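Local coordinates for protein laminin subunit ALPHA-1 (Mus musculus, PDB 2JD4) that probably helps anchor laminin-111 of the basement membrane to cell surfaces through its C-terminal pair of LG4-5 domains, each of which binds a magnesium ion here, at residues Gln23-Ser27 / Ser188-Arg192; Ala55-Tyr61 / Thr73-Gly79; Leu87-Thr92 / Val131-Thr137; Gln223-Arg229 / Trp285-His291. The protein carries 4 engineered substitutions. One frame throughout, in Å; residues are numbered along the deposited sequence.

Interaction 1: residues Gln23-Ser27 / Ser188-Arg192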
loop_
_atom_site.group_PDB
_atom_site.type_symbol
_atom_site.label_atom_id
_atom_site.label_comp_id
_atom_site.label_asym_id
_atom_site.label_seq_id
_atom_site.Cartn_x
_atom_site.Cartn_y
_atom_site.Cartn_z
ATOM N N GLN A 23 7.095 10.172 -2.224
ATOM C CA GLN A 23 6.134 9.077 -2.199
ATOM C C GLN A 23 5.959 8.640 -0.747
ATOM O O GLN A 23 6.939 8.360 -0.064
ATOM C CB GLN A 23 6.638 7.879 -3.015
ATOM C CG GLN A 23 5.674 6.682 -3.015
ATOM C CD GLN A 23 4.504 6.860 -3.970
ATOM O OE1 GLN A 23 3.540 6.096 -3.932
ATOM N NE2 GLN A 23 4.591 7.865 -4.840
ATOM N N PHE A 24 4.716 8.582 -0.285
ATOM C CA PHE A 24 4.429 8.158 1.078
ATOM C C PHE A 24 3.689 6.818 1.050
ATOM O O PHE A 24 3.468 6.242 -0.016
ATOM C CB PHE A 24 3.591 9.220 1.805
ATOM C CG PHE A 24 4.274 10.555 1.915
ATOM C CD1 PHE A 24 4.151 11.498 0.898
ATOM C CD2 PHE A 24 5.064 10.858 3.024
ATOM C CE1 PHE A 24 4.810 12.732 0.982
ATOM C CE2 PHE A 24 5.724 12.081 3.120
ATOM C CZ PHE A 24 5.597 13.022 2.093
ATOM N N GLY A 25 3.318 6.316 2.222
ATOM C CA GLY A 25 2.609 5.049 2.278
ATOM C C GLY A 25 3.464 3.794 2.140
ATOM O O GLY A 25 2.921 2.692 2.097
ATOM N N LEU A 26 4.786 3.935 2.064
ATOM C CA LEU A 26 5.651 2.757 1.951
ATOM C C LEU A 26 5.553 1.949 3.249
ATOM O O LEU A 26 5.643 0.719 3.238
ATOM C CB LEU A 26 7.097 3.177 1.676
ATOM C CG LEU A 26 7.299 3.824 0.301
ATOM C CD1 LEU A 26 8.673 4.452 0.252
ATOM C CD2 LEU A 26 7.138 2.781 -0.812
ATOM N N SER A 27 5.384 2.650 4.367
ATOM C CA SER A 27 5.188 2.007 5.661
ATOM C C SER A 27 3.976 2.739 6.233
ATOM O O SER A 27 3.574 3.776 5.703
ATOM C CB SER A 27 6.398 2.197 6.582
ATOM O OG SER A 27 6.343 3.444 7.243
ATOM N N SER A 188 10.608 9.750 8.181
ATOM C CA SER A 188 10.730 8.313 8.263
ATOM C C SER A 188 10.133 7.632 7.047
ATOM O O SER A 188 9.049 7.990 6.592
ATOM C CB SER A 188 10.052 7.785 9.533
ATOM O OG SER A 188 10.046 6.367 9.537
ATOM N N ALA A 189 10.882 6.671 6.512
ATOM C CA ALA A 189 10.474 5.849 5.378
ATOM C C ALA A 189 9.857 6.525 4.161
ATOM O O ALA A 189 8.825 6.079 3.661
ATOM C CB ALA A 189 9.528 4.746 5.876
ATOM N N VAL A 190 10.480 7.586 3.669
ATOM C CA VAL A 190 9.957 8.261 2.491
ATOM C C VAL A 190 10.824 7.871 1.287
ATOM O O VAL A 190 11.993 7.518 1.448
ATOM C CB VAL A 190 9.969 9.793 2.691
ATOM C CG1 VAL A 190 9.526 10.493 1.424
ATOM C CG2 VAL A 190 9.016 10.166 3.836
ATOM N N ASP A 191 10.251 7.905 0.086
ATOM C CA ASP A 191 11.016 7.566 -1.116
ATOM C C ASP A 191 10.612 8.487 -2.272
ATOM O O ASP A 191 9.850 9.441 -2.076
ATOM C CB ASP A 191 10.788 6.097 -1.486
ATOM C CG ASP A 191 12.037 5.429 -2.049
ATOM O OD1 ASP A 191 12.173 4.201 -1.875
ATOM O OD2 ASP A 191 12.880 6.120 -2.665
ATOM N N ARG A 192 11.125 8.204 -3.466
ATOM C CA ARG A 192 10.835 9.010 -4.656
ATOM C C ARG A 192 9.667 8.451 -5.454
ATOM O O ARG A 192 9.319 7.280 -5.319
ATOM C CB ARG A 192 12.078 9.066 -5.542
ATOM C CG ARG A 192 13.335 9.419 -4.776
ATOM C CD ARG A 192 14.532 8.658 -5.320
ATOM N NE ARG A 192 15.357 9.480 -6.190
ATOM C CZ ARG A 192 16.440 9.040 -6.821
ATOM N NH1 ARG A 192 16.826 7.782 -6.684
ATOM N NH2 ARG A 192 17.147 9.868 -7.572
HETATM O O HOH W 1 8.392 4.101 9.680
#

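Interaction 2: residues Ala55-Tyr61 / Thr73-Gly79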
loop_
_atom_site.group_PDB
_atom_site.type_symbol
_atom_site.label_atom_id
_atom_site.label_comp_id
_atom_site.label_asym_id
_atom_site.label_seq_id
_atom_site.Cartn_x
_atom_site.Cartn_y
_atom_site.Cartn_z
ATOM N N ALA A 55 -4.725 4.888 -4.019
ATOM C CA ALA A 55 -5.219 4.429 -2.724
ATOM C C ALA A 55 -6.642 4.825 -2.353
ATOM O O ALA A 55 -7.208 5.766 -2.896
ATOM C CB ALA A 55 -4.261 4.886 -1.624
ATOM N N SER A 56 -7.217 4.104 -1.402
ATOM C CA SER A 56 -8.571 4.418 -0.976
ATOM C C SER A 56 -8.577 5.212 0.330
ATOM O O SER A 56 -9.532 5.933 0.608
ATOM C CB SER A 56 -9.393 3.133 -0.811
ATOM O OG SER A 56 -8.957 2.394 0.316
ATOM N N SER A 57 -7.517 5.099 1.127
ATOM C CA SER A 57 -7.480 5.815 2.403
ATOM C C SER A 57 -6.088 6.198 2.888
ATOM O O SER A 57 -5.089 5.558 2.529
ATOM C CB SER A 57 -8.146 4.970 3.489
ATOM O OG SER A 57 -7.347 3.835 3.792
ATOM N N GLY A 58 -6.036 7.228 3.736
ATOM C CA GLY A 58 -4.773 7.686 4.292
ATOM C C GLY A 58 -4.774 9.127 4.783
ATOM O O GLY A 58 -5.593 9.944 4.344
ATOM N N LEU A 59 -3.856 9.441 5.698
ATOM C CA LEU A 59 -3.734 10.796 6.242
ATOM C C LEU A 59 -2.785 11.604 5.351
ATOM O O LEU A 59 -1.676 11.162 5.068
ATOM C CB LEU A 59 -3.206 10.739 7.686
ATOM C CG LEU A 59 -3.068 12.071 8.441
ATOM C CD1 LEU A 59 -3.207 11.846 9.943
ATOM C CD2 LEU A 59 -1.723 12.713 8.114
ATOM N N ILE A 60 -3.226 12.782 4.910
ATOM C CA ILE A 60 -2.417 13.625 4.030
ATOM C C ILE A 60 -1.626 14.690 4.805
ATOM O O ILE A 60 -0.438 14.894 4.534
ATOM C CB ILE A 60 -3.302 14.259 2.943
ATOM C CG1 ILE A 60 -3.995 13.143 2.143
ATOM C CG2 ILE A 60 -2.454 15.150 2.036
ATOM C CD1 ILE A 60 -5.119 13.608 1.206
ATOM N N TYR A 61 -2.273 15.379 5.750
ATOM C CA TYR A 61 -1.564 16.338 6.608
ATOM C C TYR A 61 -2.267 16.498 7.949
ATOM O O TYR A 61 -3.479 16.273 8.061
ATOM C CB TYR A 61 -1.363 17.709 5.927
ATOM C CG TYR A 61 -2.531 18.674 5.929
ATOM C CD1 TYR A 61 -2.983 19.266 7.110
ATOM C CD2 TYR A 61 -3.147 19.044 4.736
ATOM C CE1 TYR A 61 -4.012 20.203 7.096
ATOM C CE2 TYR A 61 -4.180 19.978 4.713
ATOM C CZ TYR A 61 -4.605 20.554 5.900
ATOM O OH TYR A 61 -5.621 21.483 5.879
ATOM N N THR A 73 -6.832 18.591 10.026
ATOM C CA THR A 73 -6.334 17.463 9.248
ATOM C C THR A 73 -7.075 17.267 7.926
ATOM O O THR A 73 -8.217 17.715 7.759
ATOM C CB THR A 73 -6.424 16.151 10.076
ATOM O OG1 THR A 73 -5.897 15.055 9.321
ATOM C CG2 THR A 73 -7.873 15.850 10.446
ATOM N N LEU A 74 -6.394 16.630 6.976
ATOM C CA LEU A 74 -6.952 16.308 5.667
ATOM C C LEU A 74 -6.679 14.818 5.495
ATOM O O LEU A 74 -5.522 14.381 5.520
ATOM C CB LEU A 74 -6.258 17.096 4.548
ATOM C CG LEU A 74 -6.685 16.715 3.119
ATOM C CD1 LEU A 74 -8.135 17.124 2.890
ATOM C CD2 LEU A 74 -5.788 17.385 2.088
ATOM N N GLN A 75 -7.746 14.040 5.341
ATOM C CA GLN A 75 -7.637 12.589 5.192
ATOM C C GLN A 75 -8.420 12.096 3.986
ATOM O O GLN A 75 -9.394 12.723 3.566
ATOM C CB GLN A 75 -8.177 11.894 6.450
ATOM C CG GLN A 75 -7.436 12.226 7.731
ATOM C CD GLN A 75 -8.276 11.964 8.978
ATOM O OE1 GLN A 75 -9.352 12.534 9.134
ATOM N NE2 GLN A 75 -7.783 11.107 9.867
ATOM N N LEU A 76 -7.983 10.974 3.424
ATOM C CA LEU A 76 -8.667 10.373 2.291
ATOM C C LEU A 76 -9.401 9.161 2.853
ATOM O O LEU A 76 -8.852 8.433 3.679
ATOM C CB LEU A 76 -7.674 9.903 1.232
ATOM C CG LEU A 76 -8.317 9.386 -0.059
ATOM C CD1 LEU A 76 -8.868 10.575 -0.858
ATOM C CD2 LEU A 76 -7.283 8.623 -0.888
ATOM N N GLN A 77 -10.639 8.956 2.415
ATOM C CA GLN A 77 -11.437 7.824 2.878
ATOM C C GLN A 77 -12.373 7.375 1.767
ATOM O O GLN A 77 -13.117 8.181 1.198
ATOM C CB GLN A 77 -12.249 8.209 4.115
ATOM C CG GLN A 77 -13.135 7.084 4.633
ATOM C CD GLN A 77 -13.947 7.488 5.849
ATOM O OE1 GLN A 77 -13.434 7.542 6.964
ATOM N NE2 GLN A 77 -15.223 7.786 5.633
ATOM N N GLU A 78 -12.326 6.083 1.457
ATOM C CA GLU A 78 -13.145 5.525 0.390
ATOM C C GLU A 78 -12.904 6.301 -0.898
ATOM O O GLU A 78 -13.824 6.543 -1.678
ATOM C CB GLU A 78 -14.632 5.561 0.770
ATOM C CG GLU A 78 -14.970 4.720 2.004
ATOM C CD GLU A 78 -16.455 4.740 2.352
ATOM O OE1 GLU A 78 -17.017 5.841 2.535
ATOM O OE2 GLU A 78 -17.058 3.651 2.449
ATOM N N GLY A 79 -11.652 6.702 -1.105
ATOM C CA GLY A 79 -11.290 7.424 -2.309
ATOM C C GLY A 79 -11.656 8.895 -2.355
ATOM O O GLY A 79 -11.388 9.553 -3.361
#

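Interaction 3: residues Leu87-Thr92 / Val131-Thr137. Engineered in segment 131-137: Lys-134 (natural residue Asn). With MG (magnesium ion), chain C.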
loop_
_atom_site.group_PDB
_atom_site.type_symbol
_atom_site.label_atom_id
_atom_site.label_comp_id
_atom_site.label_asym_id
_atom_site.label_seq_id
_atom_site.Cartn_x
_atom_site.Cartn_y
_atom_site.Cartn_z
ATOM N N LEU A 87 -11.325 24.156 16.851
ATOM C CA LEU A 87 -10.681 25.334 17.418
ATOM C C LEU A 87 -10.629 25.308 18.946
ATOM O O LEU A 87 -10.180 26.269 19.574
ATOM C CB LEU A 87 -11.406 26.599 16.953
ATOM C CG LEU A 87 -11.663 26.732 15.448
ATOM C CD1 LEU A 87 -12.345 28.063 15.169
ATOM C CD2 LEU A 87 -10.345 26.650 14.672
ATOM N N GLY A 88 -11.090 24.215 19.545
ATOM C CA GLY A 88 -11.060 24.115 20.997
ATOM C C GLY A 88 -12.401 23.878 21.671
ATOM O O GLY A 88 -12.448 23.500 22.845
ATOM N N LYS A 89 -13.493 24.092 20.944
ATOM C CA LYS A 89 -14.826 23.898 21.515
ATOM C C LYS A 89 -15.834 23.294 20.540
ATOM O O LYS A 89 -17.040 23.510 20.668
ATOM C CB LYS A 89 -15.357 25.228 22.056
ATOM C CG LYS A 89 -14.517 25.786 23.192
ATOM C CD LYS A 89 -15.012 27.144 23.646
ATOM C CE LYS A 89 -14.156 27.676 24.783
ATOM N NZ LYS A 89 -14.640 28.996 25.268
ATOM N N GLY A 90 -15.340 22.533 19.569
ATOM C CA GLY A 90 -16.232 21.917 18.604
ATOM C C GLY A 90 -15.539 21.645 17.287
ATOM O O GLY A 90 -14.613 22.364 16.906
ATOM N N ARG A 91 -15.989 20.611 16.586
ATOM C CA ARG A 91 -15.395 20.239 15.311
ATOM C C ARG A 91 -16.201 20.690 14.091
ATOM O O ARG A 91 -17.432 20.618 14.074
ATOM C CB ARG A 91 -15.195 18.719 15.261
ATOM C CG ARG A 91 -14.626 18.199 13.947
ATOM C CD ARG A 91 -13.953 16.845 14.142
ATOM N NE ARG A 91 -14.910 15.773 14.335
ATOM C CZ ARG A 91 -14.710 14.707 15.105
ATOM N NH1 ARG A 91 -13.578 14.559 15.771
ATOM N NH2 ARG A 91 -15.655 13.787 15.208
ATOM N N THR A 92 -15.492 21.168 13.075
ATOM C CA THR A 92 -16.115 21.586 11.825
ATOM C C THR A 92 -15.595 20.602 10.775
ATOM O O THR A 92 -14.406 20.293 10.760
ATOM C CB THR A 92 -15.698 23.025 11.425
ATOM O OG1 THR A 92 -16.116 23.953 12.433
ATOM C CG2 THR A 92 -16.335 23.416 10.103
ATOM N N VAL A 131 -18.200 27.636 10.706
ATOM C CA VAL A 131 -17.346 27.187 11.793
ATOM C C VAL A 131 -18.193 26.902 13.029
ATOM O O VAL A 131 -19.026 27.722 13.431
ATOM C CB VAL A 131 -16.263 28.239 12.119
ATOM C CG1 VAL A 131 -15.509 27.855 13.382
ATOM C CG2 VAL A 131 -15.292 28.341 10.948
ATOM N N VAL A 132 -17.970 25.730 13.616
ATOM C CA VAL A 132 -18.702 25.277 14.792
ATOM C C VAL A 132 -17.986 25.629 16.091
ATOM O O VAL A 132 -16.758 25.576 16.170
ATOM C CB VAL A 132 -18.905 23.742 14.743
ATOM C CG1 VAL A 132 -19.534 23.251 16.034
ATOM C CG2 VAL A 132 -19.776 23.370 13.547
ATOM N N GLY A 133 -18.759 25.989 17.110
ATOM C CA GLY A 133 -18.157 26.321 18.385
ATOM C C GLY A 133 -17.977 27.804 18.627
ATOM O O GLY A 133 -18.091 28.623 17.715
ATOM N N LYS A 134 -17.677 28.135 19.877
ATOM C CA LYS A 134 -17.482 29.512 20.305
ATOM C C LYS A 134 -16.031 29.949 20.146
ATOM O O LYS A 134 -15.761 31.126 19.897
ATOM C CB LYS A 134 -17.903 29.659 21.771
ATOM C CG LYS A 134 -19.379 29.375 22.047
ATOM C CD LYS A 134 -19.802 27.974 21.614
ATOM C CE LYS A 134 -18.993 26.891 22.312
ATOM N NZ LYS A 134 -19.346 25.533 21.810
ATOM N N ALA A 135 -15.104 29.005 20.301
ATOM C CA ALA A 135 -13.677 29.296 20.170
ATOM C C ALA A 135 -13.445 30.051 18.865
ATOM O O ALA A 135 -14.191 29.874 17.904
ATOM C CB ALA A 135 -12.874 28.000 20.184
ATOM N N THR A 136 -12.416 30.893 18.828
ATOM C CA THR A 136 -12.147 31.673 17.626
ATOM C C THR A 136 -10.767 31.471 17.012
ATOM O O THR A 136 -10.488 32.009 15.947
ATOM C CB THR A 136 -12.315 33.186 17.894
ATOM O OG1 THR A 136 -11.274 33.636 18.769
ATOM C CG2 THR A 136 -13.661 33.464 18.537
ATOM N N THR A 137 -9.903 30.705 17.665
ATOM C CA THR A 137 -8.563 30.508 17.124
ATOM C C THR A 137 -8.091 29.059 17.023
ATOM O O THR A 137 -8.415 28.222 17.871
ATOM C CB THR A 137 -7.513 31.294 17.949
ATOM O OG1 THR A 137 -7.446 30.768 19.284
ATOM C CG2 THR A 137 -7.876 32.772 18.006
HETATM MG MG MG C . -8.253 27.430 19.954
HETATM O O HOH W 2 -14.695 24.385 14.878
HETATM O O HOH W 3 -9.490 29.131 20.735
HETATM O O HOH W 4 -8.115 26.340 22.021
#

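Interaction 4: residues Gln223-Arg229 / Trp285-His291. Engineered in segment 223-229: Gln-223 (natural residue Asn).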
loop_
_atom_site.group_PDB
_atom_site.type_symbol
_atom_site.label_atom_id
_atom_site.label_comp_id
_atom_site.label_asym_id
_atom_site.label_seq_id
_atom_site.Cartn_x
_atom_site.Cartn_y
_atom_site.Cartn_z
ATOM N N GLN A 223 -8.881 -19.103 0.804
ATOM C CA GLN A 223 -8.859 -18.702 -0.598
ATOM C C GLN A 223 -7.889 -17.538 -0.776
ATOM O O GLN A 223 -8.010 -16.518 -0.103
ATOM C CB GLN A 223 -10.258 -18.266 -1.050
ATOM C CG GLN A 223 -10.381 -18.071 -2.553
ATOM C CD GLN A 223 -11.617 -17.286 -2.942
ATOM O OE1 GLN A 223 -12.736 -17.627 -2.552
ATOM N NE2 GLN A 223 -11.421 -16.228 -3.722
ATOM N N ILE A 224 -6.924 -17.702 -1.675
ATOM C CA ILE A 224 -5.948 -16.649 -1.946
ATOM C C ILE A 224 -6.142 -16.115 -3.360
ATOM O O ILE A 224 -6.182 -16.888 -4.319
ATOM C CB ILE A 224 -4.494 -17.171 -1.812
ATOM C CG1 ILE A 224 -4.222 -17.578 -0.361
ATOM C CG2 ILE A 224 -3.508 -16.098 -2.267
ATOM C CD1 ILE A 224 -2.840 -18.161 -0.128
ATOM N N THR A 225 -6.275 -14.797 -3.481
ATOM C CA THR A 225 -6.455 -14.156 -4.782
ATOM C C THR A 225 -5.494 -12.976 -4.907
ATOM O O THR A 225 -5.223 -12.276 -3.931
ATOM C CB THR A 225 -7.894 -13.625 -4.964
ATOM O OG1 THR A 225 -8.827 -14.709 -4.861
ATOM C CG2 THR A 225 -8.044 -12.966 -6.320
ATOM N N LEU A 226 -4.980 -12.758 -6.112
ATOM C CA LEU A 226 -4.055 -11.662 -6.347
ATOM C C LEU A 226 -3.838 -11.473 -7.835
ATOM O O LEU A 226 -4.223 -12.319 -8.637
ATOM C CB LEU A 226 -2.711 -11.952 -5.669
ATOM C CG LEU A 226 -1.879 -13.157 -6.135
ATOM C CD1 LEU A 226 -1.170 -12.860 -7.460
ATOM C CD2 LEU A 226 -0.842 -13.476 -5.077
ATOM N N GLU A 227 -3.226 -10.350 -8.193
ATOM C CA GLU A 227 -2.899 -10.051 -9.580
ATOM C C GLU A 227 -1.406 -9.781 -9.593
ATOM O O GLU A 227 -0.874 -9.175 -8.659
ATOM C CB GLU A 227 -3.638 -8.808 -10.070
ATOM C CG GLU A 227 -5.143 -8.941 -10.120
ATOM C CD GLU A 227 -5.810 -7.654 -10.561
ATOM O OE1 GLU A 227 -5.439 -7.136 -11.635
ATOM O OE2 GLU A 227 -6.699 -7.160 -9.837
ATOM N N PHE A 228 -0.721 -10.229 -10.640
ATOM C CA PHE A 228 0.712 -10.009 -10.721
ATOM C C PHE A 228 1.153 -9.710 -12.148
ATOM O O PHE A 228 0.481 -10.084 -13.103
ATOM C CB PHE A 228 1.459 -11.247 -10.198
ATOM C CG PHE A 228 1.416 -12.433 -11.136
ATOM C CD1 PHE A 228 2.322 -12.542 -12.191
ATOM C CD2 PHE A 228 0.467 -13.440 -10.965
ATOM C CE1 PHE A 228 2.285 -13.637 -13.061
ATOM C CE2 PHE A 228 0.420 -14.542 -11.830
ATOM C CZ PHE A 228 1.332 -14.638 -12.880
ATOM N N ARG A 229 2.288 -9.031 -12.275
ATOM C CA ARG A 229 2.873 -8.710 -13.571
ATOM C C ARG A 229 4.367 -8.887 -13.370
ATOM O O ARG A 229 4.911 -8.507 -12.329
ATOM C CB ARG A 229 2.569 -7.265 -14.002
ATOM C CG ARG A 229 3.273 -6.178 -13.191
ATOM C CD ARG A 229 3.146 -4.807 -13.864
ATOM N NE ARG A 229 3.904 -4.718 -15.114
ATOM C CZ ARG A 229 5.228 -4.636 -15.189
ATOM N NH1 ARG A 229 5.956 -4.628 -14.083
ATOM N NH2 ARG A 229 5.827 -4.566 -16.370
ATOM N N TRP A 285 -0.836 -7.782 -16.684
ATOM C CA TRP A 285 -1.421 -8.327 -15.467
ATOM C C TRP A 285 -2.163 -9.648 -15.670
ATOM O O TRP A 285 -2.854 -9.847 -16.672
ATOM C CB TRP A 285 -2.360 -7.304 -14.830
ATOM C CG TRP A 285 -1.655 -6.087 -14.273
ATOM C CD1 TRP A 285 -1.502 -4.872 -14.884
ATOM C CD2 TRP A 285 -1.024 -5.975 -12.990
ATOM N NE1 TRP A 285 -0.820 -4.009 -14.058
ATOM C CE2 TRP A 285 -0.513 -4.660 -12.890
ATOM C CE3 TRP A 285 -0.842 -6.858 -11.914
ATOM C CZ2 TRP A 285 0.171 -4.203 -11.752
ATOM C CZ3 TRP A 285 -0.163 -6.408 -10.781
ATOM C CH2 TRP A 285 0.335 -5.087 -10.711
ATOM N N HIS A 286 -2.004 -10.544 -14.699
ATOM C CA HIS A 286 -2.646 -11.855 -14.712
ATOM C C HIS A 286 -3.348 -12.056 -13.385
ATOM O O HIS A 286 -2.849 -11.625 -12.340
ATOM C CB HIS A 286 -1.592 -12.940 -14.902
ATOM C CG HIS A 286 -0.811 -12.793 -16.167
ATOM N ND1 HIS A 286 -1.327 -13.126 -17.400
ATOM C CD2 HIS A 286 0.422 -12.286 -16.398
ATOM C CE1 HIS A 286 -0.446 -12.828 -18.338
ATOM N NE2 HIS A 286 0.624 -12.317 -17.756
ATOM N N THR A 287 -4.514 -12.689 -13.414
ATOM C CA THR A 287 -5.243 -12.935 -12.184
ATOM C C THR A 287 -4.860 -14.317 -11.686
ATOM O O THR A 287 -4.548 -15.210 -12.480
ATOM C CB THR A 287 -6.770 -12.874 -12.396
ATOM O OG1 THR A 287 -7.172 -13.889 -13.321
ATOM C CG2 THR A 287 -7.179 -11.509 -12.940
ATOM N N LEU A 288 -4.863 -14.488 -10.371
ATOM C CA LEU A 288 -4.511 -15.774 -9.792
ATOM C C LEU A 288 -5.415 -16.098 -8.610
ATOM O O LEU A 288 -5.626 -15.269 -7.724
ATOM C CB LEU A 288 -3.042 -15.757 -9.361
ATOM C CG LEU A 288 -2.383 -17.044 -8.853
ATOM C CD1 LEU A 288 -0.875 -16.839 -8.820
ATOM C CD2 LEU A 288 -2.910 -17.403 -7.467
ATOM N N GLN A 289 -5.953 -17.314 -8.618
ATOM C CA GLN A 289 -6.829 -17.785 -7.557
ATOM C C GLN A 289 -6.318 -19.145 -7.094
ATOM O O GLN A 289 -6.049 -20.018 -7.907
ATOM C CB GLN A 289 -8.261 -17.939 -8.072
ATOM C CG GLN A 289 -8.881 -16.671 -8.627
ATOM C CD GLN A 289 -10.194 -16.939 -9.342
ATOM O OE1 GLN A 289 -11.139 -17.476 -8.756
ATOM N NE2 GLN A 289 -10.260 -16.567 -10.615
ATOM N N ALA A 290 -6.175 -19.314 -5.787
ATOM C CA ALA A 290 -5.711 -20.581 -5.232
ATOM C C ALA A 290 -6.605 -20.887 -4.041
ATOM O O ALA A 290 -6.541 -20.206 -3.017
ATOM C CB ALA A 290 -4.256 -20.461 -4.792
ATOM N N HIS A 291 -7.445 -21.908 -4.178
ATOM C CA HIS A 291 -8.373 -22.263 -3.110
ATOM C C HIS A 291 -8.046 -23.587 -2.431
ATOM O O HIS A 291 -7.873 -24.610 -3.090
ATOM C CB HIS A 291 -9.802 -22.317 -3.664
ATOM C CG HIS A 291 -10.863 -22.397 -2.609
ATOM N ND1 HIS A 291 -12.189 -22.633 -2.905
ATOM C CD2 HIS A 291 -10.800 -22.239 -1.264
ATOM C CE1 HIS A 291 -12.896 -22.617 -1.789
ATOM N NE2 HIS A 291 -12.078 -22.380 -0.780
#

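Interaction 1: residues Gln23-Ser27 / Ser188-Arg192
Gln-23 and Asp-191 form a single antiparallel bridge, a hydrogen-bonded pair that ties the end of strand 22-23 to the loop after strand 186-188 at the edge of the first laminin G sandwich. The bonds are unequal: Gln-23 N reaches Asp-191 O at 2.9 Å, almost straight (175°), though from 38° above the carbonyl plane, whereas the return bond from Asp-191 N to Gln-23 O is weak at 3.3 Å. Beside this bridge, Val-190 CG2 lies 3.9 Å from Phe-24 CE2, the two side chains running the same way. The carboxylate of Asp-191 turns back on its own chain, its OD2 accepting from Arg-192 N at 2.8 Å on the anti side. With an alanine here, Arg-192 N would probably be left without this acceptor and the following loop freer to shift. Leu-26 and Asp-191 both touch Phe-374 of strand 369-374. Farther along, Ser-30 OG bonds both Ser-27 N and Ala-189 O, linking the segments from outside. Ser-27 OG, set between its own N and carbonyl carbon (chi1 83°), is satisfied mainly by Asn-29 N and touches Ala-189 CB. Ser-27 OG also meets water 1 at 3.3 Å, and this water bonds Ser-188 OG at 2.8 Å.

Interaction 2: residues Ala55-Tyr61 / Thr73-Gly79
Leu-74 stands opposite both Ile-60 and Tyr-61, the mark of a classic beta bulge, in an antiparallel hairpin of the first laminin G domain. Among the backbone bonds, Leu-74 O takes Ile-60 N at 2.9 Å and, weakly, Tyr-61 N at 3.4 Å. Tyr-61 O is gripped twice, by Leu-74 N and by Thr-73 OG1, the latter at 3.0 Å. Beyond the strands, Gly-79 N binds Ser-56 O at 2.8 Å in the carbonyl plane. Apolar contacts centre on Leu-74. With CG between its backbone N and carbonyl carbon (chi1 81°), Tyr-61 swings its ring face over Leu-74 CB, 3.9 Å from the centroid in a CH-pi contact; Leu-74 CD2 meets Ile-60 CD1 at 3.9 Å. Leu-76 CD2 covers Ala-55 O, buried without a polar partner. Replacing Tyr-61 by a serine would probably uncover Leu-74 CB and leave Thr-110 OG1 without its phenol partner. The OH bond reaches strand 106-113 of the facing sheet, where Ile-60 packs on strand 44-53, while strand 80-86 flanks Thr-73 and Gln-75.

Interaction 3: residues Leu87-Thr92 / Val131-Thr137
Two carbonyl oxygens, Leu-87 O and Thr-137 O, sit only 3.1 Å apart because both bind the same magnesium ion. This is the metal site at the loop end of the first laminin G beta sandwich; the ion lies 2.3 Å from Leu-87 O and 2.2 Å from Thr-137 O, and waters 3 and 4 with Asp-70 and Asp-139 complete six ligands. Thr-137 OG1 is not a ligand but accepts a hydrogen bond from water 3, placing it in the second shell. Behind the ion the side chain of Leu-87 is buried: its CB faces Ala-135 CB, and its CD1 meets Val-131 CG1 at 3.6 Å, the two side chains crossing at about a right angle. Gly-90 and Gly-133 let the backbones come close, since a CB on Gly-90 would press on Val-132 CG1 and one on Gly-133 on Lys-89 O. The engineered Lys-134 curls over this pass, its chain folded twice (chi2 58°, chi3 59°), which brings NZ back to Lys-89 O in a weak bond at 3.3 Å. Farther on, water 2 joins Gly-90 O, Val-132 O and Thr-92 OG1, and Val-132 N donates to that Thr-92 OG1 at 2.8 Å, nearly straight at 174°.

Interaction 4: residues Gln223-Arg229 / Trp285-His291
Leu-226 and Leu-288 lie side by side, CD1 of the first 3.9 Å from CB of the second, on the buried face of an antiparallel strand pair in the second laminin G sandwich. Six backbone bonds join Ile-224 to Ala-290, Leu-226 to Leu-288 and Phe-228 to His-286. On this tight face Phe-228 CE2 meets Leu-288 CD1 at 4.0 Å, and His-286 CB stands over one face of the Phe-228 ring, toward its rim. Strand 247-253 covers this layer, Ile-252 resting on Phe-228 and Leu-250 on Leu-288. His-286 bonds Asp-282 through NE2 and Asp-302 through ND1, which would probably stabilise a doubly protonated imidazole. At the Arg-229 end of the pair, that residue's CG lies between backbone N and carbonyl carbon (chi1 70°), bringing its aliphatic chain over the indole of Trp-285: CG stands 3.9 Å from the centroid of the six-membered ring, 9° off the normal. Glu-227 O approaches this ring at its edge, 3.6 Å from CZ3. The guanidinium goes on to a salt bridge with Asp-12, and Trp-285 NE1 bonds Gln-198. The other face, with Thr-225, Glu-227, Thr-287 and Gln-289, is partly open to solvent and looser: Glu-227 CG comes no nearer Thr-287 CG2 than 4.3 Å. There the engineered Gln-223 sets its CB beside His-291 CD2, while its amide turns along its own strand, NE2 bonding Thr-225 OG1 at 3.2 Å within the amide plane.

In the fold
From the N terminus, the chain enters interaction 1 at 23-27 and closes that loop only at 188-192, after nearly the whole first laminin G domain. Interactions 2 and 3 nest inside it. The hairpin of interaction 2 comes first, its centre about 15 Å from that of interaction 1; interaction 3 joins the loop before edge strand 91-95 to that after strand 124-130, each giving the magnesium ion a carbonyl. Interaction 4 opens after all three and pairs two strands of the second domain, its centre about 49 Å from that of interaction 3. No loops cross, but Cys-9 (disulfide to Cys-281) and Asp-12 (salt bridge to Arg-229) carry the N-terminal stretch to the second domain, and interaction 1 touches strand 369-374.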